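PDB 4OPC: digeranylgeranylglycerophospholipid reductase from Sulfolobus acidocaldarius, which reduces the double bonds of the geranylgeranyl chains of archaeal membrane lipid precursors, using FAD, to give saturated archaeol phospholipids. Local coordinates for residues Asp8-Gly13 against Lys31-Asp36; Val390-Met395 against Lys409-Ala414. All coordinates share one frame; numbering follows the deposited sequence.

Contact 1 and contact 2 sit on opposite sides of the chain's centre, with nearest atoms about 34 Å apart, and they share no helix or strand. Contact 1 is almost wholly buried: two parallel strands of the FAD-binding Rossmann fold are joined through main-chain hydrogen bonds, and its C-terminal end holds the adenosine part of the cofactor. Contact 2, near the C-terminus, is only partly buried. There two antiparallel helices meet mainly through side chains, a small apolar interface on the inner side and a salt bridge at the surface. Backbone hydrogen bonding thus dominates the first contact and side-chain packing the second, which lies away from the flavin.

Contact 1: residues Asp8-Gly13 against Lys31-Asp36; sequences DVLIIG and KILLVD. With FDA (dihydroflavine-adenine dinucleotide), chain B.
The carboxylate of D8 receives the backbone N-H of K31 on the anti side of OD2, 26° out of the carboxylate plane, while the K31 CB lies alongside the same oxygen. At the other end of the strand pair two further flat groups belong to the cofactor site of this Rossmann beta-alpha-beta unit (strand 9-12, helix 16-25, strand 32-35). The methyl CG2 of I12 lies over a face of the adenine, 3.5 Å from FDA N1A, and V35 O stands tilted off N3A on that side. The D36 carboxylate grips the adenosine ribose with both oxygens, taking bonds from FDA O2B to OD1 (2.7 Å) and from FDA O3B to OD2 (2.6 Å). Such an acidic residue at the end of the second strand is a hallmark of FAD-binding Rossmann folds. The backbone amides of G14 and K38 also bind this carboxylate and so help fix its rotation.

Between these ends the strands run parallel, 14° apart, joined by regular bonds such as I11 N to L33 O (2.8 Å). K31 O takes two N-H groups, from D8 and, weakly, from V9. L10, I12, L33 and V35 share one face, where L10, L33 and V35 meet strand 132-140; V9, I11, I32 and L34 occupy the other, where V9 meets helix 302-322. On the first face L10 and L33 lie side by side, pointing the same way, with L10 CD1 3.9 Å from L33 CD2. With L34 CG anti to the backbone N (chi1 -179°), its CD1 reaches I11 CG2 at 3.7 Å. G13, first glycine of the dinucleotide-binding sequence, brings its CA within 3.4 Å of FDA O4B, and its buried carbonyl oxygen, which has no polar partner, rests 3.7 Å from L34 CD1.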
loop_
_atom_site.group_PDB
_atom_site.type_symbol
_atom_site.label_atom_id
_atom_site.label_comp_id
_atom_site.label_asym_id
_atom_site.label_seq_id
_atom_site.Cartn_x
_atom_site.Cartn_y
_atom_site.Cartn_z
ATOM N N ASP A 8 4.445 24.412 -12.038
ATOM C CA ASP A 8 3.388 23.683 -12.713
ATOM C C ASP A 8 2.788 22.652 -11.770
ATOM O O ASP A 8 1.560 22.558 -11.643
ATOM C CB ASP A 8 3.924 22.998 -13.962
ATOM C CG ASP A 8 4.316 23.989 -15.023
ATOM O OD1 ASP A 8 3.591 25.002 -15.205
ATOM O OD2 ASP A 8 5.356 23.772 -15.680
ATOM N N VAL A 9 3.657 21.886 -11.109
ATOM C CA VAL A 9 3.245 20.803 -10.218
ATOM C C VAL A 9 4.041 20.883 -8.921
ATOM O O VAL A 9 5.261 21.117 -8.949
ATOM C CB VAL A 9 3.506 19.416 -10.871
ATOM C CG1 VAL A 9 3.086 18.286 -9.947
ATOM C CG2 VAL A 9 2.780 19.317 -12.204
ATOM N N LEU A 10 3.361 20.693 -7.790
ATOM C CA LEU A 10 4.009 20.536 -6.492
ATOM C C LEU A 10 3.719 19.140 -5.957
ATOM O O LEU A 10 2.548 18.769 -5.804
ATOM C CB LEU A 10 3.491 21.582 -5.508
ATOM C CG LEU A 10 3.876 21.384 -4.040
ATOM C CD1 LEU A 10 5.385 21.519 -3.835
ATOM C CD2 LEU A 10 3.128 22.379 -3.180
ATOM N N ILE A 11 4.772 18.376 -5.673
ATOM C CA ILE A 11 4.619 17.024 -5.121
ATOM C C ILE A 11 5.001 17.093 -3.663
ATOM O O ILE A 11 6.098 17.554 -3.322
ATOM C CB ILE A 11 5.504 15.997 -5.857
ATOM C CG1 ILE A 11 5.185 16.007 -7.354
ATOM C CG2 ILE A 11 5.315 14.591 -5.259
ATOM C CD1 ILE A 11 6.235 15.297 -8.220
ATOM N N ILE A 12 4.080 16.674 -2.801
ATOM C CA ILE A 12 4.299 16.738 -1.362
ATOM C C ILE A 12 4.533 15.334 -0.845
ATOM O O ILE A 12 3.597 14.526 -0.746
ATOM C CB ILE A 12 3.123 17.379 -0.627
ATOM C CG1 ILE A 12 2.775 18.743 -1.238
ATOM C CG2 ILE A 12 3.443 17.514 0.851
ATOM C CD1 ILE A 12 1.541 19.373 -0.619
ATOM N N GLY A 13 5.798 15.048 -0.552
ATOM C CA GLY A 13 6.237 13.738 -0.104
ATOM C C GLY A 13 7.074 13.061 -1.165
ATOM O O GLY A 13 6.737 13.079 -2.354
ATOM N N LYS A 31 7.738 22.594 -14.902
ATOM C CA LYS A 31 8.442 23.108 -13.730
ATOM C C LYS A 31 7.834 22.436 -12.505
ATOM O O LYS A 31 6.693 22.717 -12.131
ATOM C CB LYS A 31 8.316 24.631 -13.630
ATOM C CG LYS A 31 9.216 25.245 -12.568
ATOM C CD LYS A 31 9.075 26.756 -12.508
ATOM C CE LYS A 31 9.929 27.328 -11.389
ATOM N NZ LYS A 31 11.371 26.979 -11.561
ATOM N N ILE A 32 8.589 21.522 -11.905
ATOM C CA ILE A 32 8.088 20.653 -10.850
ATOM C C ILE A 32 8.925 20.819 -9.603
ATOM O O ILE A 32 10.152 20.850 -9.674
ATOM C CB ILE A 32 8.154 19.177 -11.283
ATOM C CG1 ILE A 32 7.398 18.969 -12.600
ATOM C CG2 ILE A 32 7.602 18.252 -10.187
ATOM C CD1 ILE A 32 7.739 17.669 -13.312
ATOM N N LEU A 33 8.250 20.940 -8.464
ATOM C CA LEU A 33 8.910 20.957 -7.168
ATOM C C LEU A 33 8.415 19.788 -6.339
ATOM O O LEU A 33 7.204 19.585 -6.211
ATOM C CB LEU A 33 8.591 22.254 -6.421
ATOM C CG LEU A 33 9.149 22.364 -4.998
ATOM C CD1 LEU A 33 10.674 22.302 -4.988
ATOM C CD2 LEU A 33 8.658 23.635 -4.321
ATOM N N LEU A 34 9.344 19.028 -5.773
ATOM C CA LEU A 34 8.974 18.031 -4.769
ATOM C C LEU A 34 9.580 18.436 -3.439
ATOM O O LEU A 34 10.736 18.855 -3.374
ATOM C CB LEU A 34 9.449 16.633 -5.180
ATOM C CG LEU A 34 9.135 15.446 -4.264
ATOM C CD1 LEU A 34 8.996 14.181 -5.101
ATOM C CD2 LEU A 34 10.206 15.236 -3.201
ATOM N N VAL A 35 8.795 18.304 -2.376
ATOM C CA VAL A 35 9.280 18.586 -1.033
ATOM C C VAL A 35 9.114 17.359 -0.144
ATOM O O VAL A 35 8.203 16.544 -0.346
ATOM C CB VAL A 35 8.543 19.786 -0.387
ATOM C CG1 VAL A 35 8.748 21.057 -1.230
ATOM C CG2 VAL A 35 7.056 19.498 -0.187
ATOM N N ASP A 36 9.993 17.214 0.831
ATOM C CA ASP A 36 9.817 16.204 1.857
ATOM C C ASP A 36 10.328 16.752 3.179
ATOM O O ASP A 36 11.375 17.409 3.227
ATOM C CB ASP A 36 10.550 14.909 1.496
ATOM C CG ASP A 36 10.050 13.724 2.297
ATOM O OD1 ASP A 36 10.342 13.657 3.506
ATOM O OD2 ASP A 36 9.348 12.865 1.712
HETATM P PA FDA B . 5.745 7.127 2.685
HETATM O O1A FDA B . 5.210 7.185 4.063
HETATM O O2A FDA B . 6.860 6.127 2.403
HETATM O O5B FDA B . 6.279 8.561 2.279
HETATM C C5B FDA B . 5.552 9.748 2.653
HETATM C C4B FDA B . 6.534 10.889 2.668
HETATM O O4B FDA B . 5.822 12.131 2.846
HETATM C C3B FDA B . 7.586 10.825 3.781
HETATM O O3B FDA B . 8.905 10.800 3.238
HETATM C C2B FDA B . 7.275 12.055 4.655
HETATM O O2B FDA B . 8.442 12.639 5.212
HETATM C C1B FDA B . 6.606 12.985 3.655
HETATM N N9A FDA B . 5.689 13.985 4.189
HETATM C C8A FDA B . 4.551 13.761 4.924
HETATM N N7A FDA B . 3.871 14.850 5.200
HETATM C C5A FDA B . 4.607 15.858 4.594
HETATM C C6A FDA B . 4.392 17.245 4.473
HETATM N N6A FDA B . 3.307 17.871 4.931
HETATM N N1A FDA B . 5.289 17.954 3.760
HETATM C C2A FDA B . 6.359 17.325 3.261
HETATM N N3A FDA B . 6.647 16.022 3.276
HETATM C C4A FDA B . 5.709 15.336 3.939
HETATM N N1 FDA B . 4.956 -2.565 1.193
HETATM C C2 FDA B . 5.592 -3.364 0.277
HETATM O O2 FDA B . 5.437 -3.203 -0.929
HETATM N N3 FDA B . 6.435 -4.327 0.767
HETATM C C4 FDA B . 6.635 -4.665 2.090
HETATM O O4 FDA B . 7.524 -5.461 2.388
HETATM C C4X FDA B . 5.908 -3.855 2.988
HETATM N N5 FDA B . 6.050 -4.067 4.328
HETATM C C5X FDA B . 5.636 -3.109 5.230
HETATM C C6 FDA B . 6.019 -3.181 6.562
HETATM C C7 FDA B . 5.692 -2.184 7.469
HETATM C C7M FDA B . 6.245 -2.249 8.869
HETATM C C8 FDA B . 4.914 -1.097 7.045
HETATM C C8M FDA B . 4.601 0.040 7.992
HETATM C C9 FDA B . 4.508 -1.028 5.711
HETATM C C9A FDA B . 4.876 -2.008 4.796
HETATM N N10 FDA B . 4.519 -1.950 3.430
HETATM C C10 FDA B . 5.132 -2.797 2.532
HETATM C "C1'" FDA B . 3.755 -0.803 2.878
HETATM C "C2'" FDA B . 4.704 0.223 2.232
HETATM O "O2'" FDA B . 5.827 0.475 3.080
HETATM C "C3'" FDA B . 3.973 1.546 1.987
HETATM O "O3'" FDA B . 2.730 1.257 1.362
HETATM C "C4'" FDA B . 4.703 2.539 1.072
HETATM O "O4'" FDA B . 6.066 2.707 1.460
HETATM C "C5'" FDA B . 4.001 3.876 1.044
HETATM O "O5'" FDA B . 4.765 4.817 0.263
HETATM P P FDA B . 4.327 6.345 0.221
HETATM O O1P FDA B . 5.284 7.030 -0.665
HETATM O O2P FDA B . 2.843 6.493 -0.079
HETATM O O3P FDA B . 4.476 6.857 1.730
#

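Contact 2: residues Val390-Met395 against Lys409-Ala414; sequences VADKAM and KLKAVA
M395 and L410 make the tightest part of this helix-helix contact, the methionine methyl CE pressing against L410 CB at 3.5 Å, closer than usual for two carbons. The M395 chain is bent at chi2 and again at chi3, and these two bends bring CE against the leucine. Beyond the methionine, L410 CD2 reaches A394 CB at 3.6 Å. The short side chains of A391 and A414 also face each other, with their CB atoms 4.2 Å apart, a looser meeting on the buried side.

Toward solvent the chemistry changes. K411 lays its aliphatic chain beside A391, with CD 3.9 Å from A391 CB, and then carries its ammonium group outward to D392. There NZ donates to OD1 at 3.1 Å, a salt bridge in which NZ meets OD1 on its syn side, 16° out of the carboxylate plane. Although the CB of exposed D392 points away from the partner helix, its carboxylate comes back toward the lysine. The outer side is thus held by one charged pair, the inner side by apolar contacts of M395, A394, A391, L410 and A414.

Segments 390-395 and 410-414 run nearly antiparallel (170°), their axes approaching to 9.2 Å, within a helical hairpin whose second arm begins just after K409. On the inner side L410, whose side chain lies about 5 Å from the bound phospholipid, packs on L386 and on F354 of helix 332-357, whereas A394 rests on I371. Farther round helix 410-425, V413 leans on F351 and F354 and, on helix 434-452, on F448.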
loop_
_atom_site.group_PDB
_atom_site.type_symbol
_atom_site.label_atom_id
_atom_site.label_comp_id
_atom_site.label_asym_id
_atom_site.label_seq_id
_atom_site.Cartn_x
_atom_site.Cartn_y
_atom_site.Cartn_z
ATOM N N VAL A 390 -14.048 -22.358 -7.980
ATOM C CA VAL A 390 -13.047 -22.681 -6.966
ATOM C C VAL A 390 -13.688 -22.670 -5.581
ATOM O O VAL A 390 -13.350 -23.477 -4.705
ATOM C CB VAL A 390 -11.862 -21.674 -7.020
ATOM C CG1 VAL A 390 -10.926 -21.843 -5.824
ATOM C CG2 VAL A 390 -11.100 -21.833 -8.326
ATOM N N ALA A 391 -14.633 -21.755 -5.396
ATOM C CA ALA A 391 -15.399 -21.695 -4.161
ATOM C C ALA A 391 -16.201 -22.981 -3.961
ATOM O O ALA A 391 -16.233 -23.517 -2.854
ATOM C CB ALA A 391 -16.317 -20.477 -4.158
ATOM N N ASP A 392 -16.819 -23.484 -5.029
ATOM C CA ASP A 392 -17.609 -24.710 -4.937
ATOM C C ASP A 392 -16.746 -25.899 -4.528
ATOM O O ASP A 392 -17.135 -26.690 -3.673
ATOM C CB ASP A 392 -18.331 -25.004 -6.257
ATOM C CG ASP A 392 -19.553 -24.123 -6.465
ATOM O OD1 ASP A 392 -20.046 -23.531 -5.480
ATOM O OD2 ASP A 392 -20.024 -24.027 -7.619
ATOM N N LYS A 393 -15.569 -26.014 -5.136
ATOM C CA LYS A 393 -14.626 -27.072 -4.787
ATOM C C LYS A 393 -14.210 -26.974 -3.324
ATOM O O LYS A 393 -14.134 -27.983 -2.616
ATOM C CB LYS A 393 -13.400 -27.020 -5.708
ATOM C CG LYS A 393 -12.273 -27.957 -5.317
ATOM C CD LYS A 393 -12.714 -29.410 -5.317
ATOM C CE LYS A 393 -11.555 -30.329 -4.958
ATOM N NZ LYS A 393 -10.448 -30.230 -5.950
ATOM N N ALA A 394 -13.940 -25.752 -2.879
ATOM C CA ALA A 394 -13.584 -25.493 -1.488
ATOM C C ALA A 394 -14.672 -25.990 -0.537
ATOM O O ALA A 394 -14.386 -26.602 0.499
ATOM C CB ALA A 394 -13.353 -24.012 -1.286
ATOM N N MET A 395 -15.925 -25.725 -0.884
ATOM C CA MET A 395 -17.035 -26.133 -0.031
ATOM C C MET A 395 -17.167 -27.644 0.047
ATOM O O MET A 395 -17.502 -28.199 1.096
ATOM C CB MET A 395 -18.338 -25.472 -0.485
ATOM C CG MET A 395 -18.299 -23.943 -0.418
ATOM S SD MET A 395 -18.008 -23.239 1.226
ATOM C CE MET A 395 -16.220 -23.196 1.353
ATOM N N LYS A 409 -18.793 -19.774 4.748
ATOM C CA LYS A 409 -19.277 -18.570 4.079
ATOM C C LYS A 409 -18.456 -18.204 2.859
ATOM O O LYS A 409 -18.666 -17.143 2.273
ATOM C CB LYS A 409 -19.313 -17.394 5.050
ATOM C CG LYS A 409 -20.475 -17.495 6.033
ATOM C CD LYS A 409 -20.387 -16.428 7.099
ATOM C CE LYS A 409 -21.616 -16.429 7.989
ATOM N NZ LYS A 409 -22.851 -16.044 7.240
ATOM N N LEU A 410 -17.538 -19.080 2.459
ATOM C CA LEU A 410 -16.577 -18.708 1.419
ATOM C C LEU A 410 -17.269 -18.435 0.082
ATOM O O LEU A 410 -16.840 -17.555 -0.676
ATOM C CB LEU A 410 -15.508 -19.786 1.251
ATOM C CG LEU A 410 -14.438 -19.437 0.208
ATOM C CD1 LEU A 410 -13.675 -18.199 0.659
ATOM C CD2 LEU A 410 -13.496 -20.603 -0.036
ATOM N N LYS A 411 -18.324 -19.183 -0.221
ATOM C CA LYS A 411 -19.059 -18.957 -1.454
ATOM C C LYS A 411 -19.669 -17.565 -1.485
ATOM O O LYS A 411 -19.580 -16.856 -2.490
ATOM C CB LYS A 411 -20.164 -19.996 -1.613
ATOM C CG LYS A 411 -21.034 -19.763 -2.832
ATOM C CD LYS A 411 -20.205 -19.785 -4.105
ATOM C CE LYS A 411 -21.091 -19.810 -5.341
ATOM N NZ LYS A 411 -21.889 -21.066 -5.420
ATOM N N ALA A 412 -20.283 -17.166 -0.379
ATOM C CA ALA A 412 -20.859 -15.827 -0.273
ATOM C C ALA A 412 -19.779 -14.748 -0.362
ATOM O O ALA A 412 -20.005 -13.676 -0.923
ATOM C CB ALA A 412 -21.633 -15.684 1.023
ATOM N N VAL A 413 -18.611 -15.024 0.211
ATOM C CA VAL A 413 -17.495 -14.101 0.139
ATOM C C VAL A 413 -17.105 -13.894 -1.323
ATOM O O VAL A 413 -16.933 -12.754 -1.771
ATOM C CB VAL A 413 -16.304 -14.625 0.947
ATOM C CG1 VAL A 413 -15.099 -13.753 0.721
ATOM C CG2 VAL A 413 -16.654 -14.645 2.423
ATOM N N ALA A 414 -16.995 -14.989 -2.068
ATOM C CA ALA A 414 -16.674 -14.907 -3.492
ATOM C C ALA A 414 -17.709 -14.097 -4.270
ATOM O O ALA A 414 -17.355 -13.342 -5.179
ATOM C CB ALA A 414 -16.516 -16.297 -4.084
#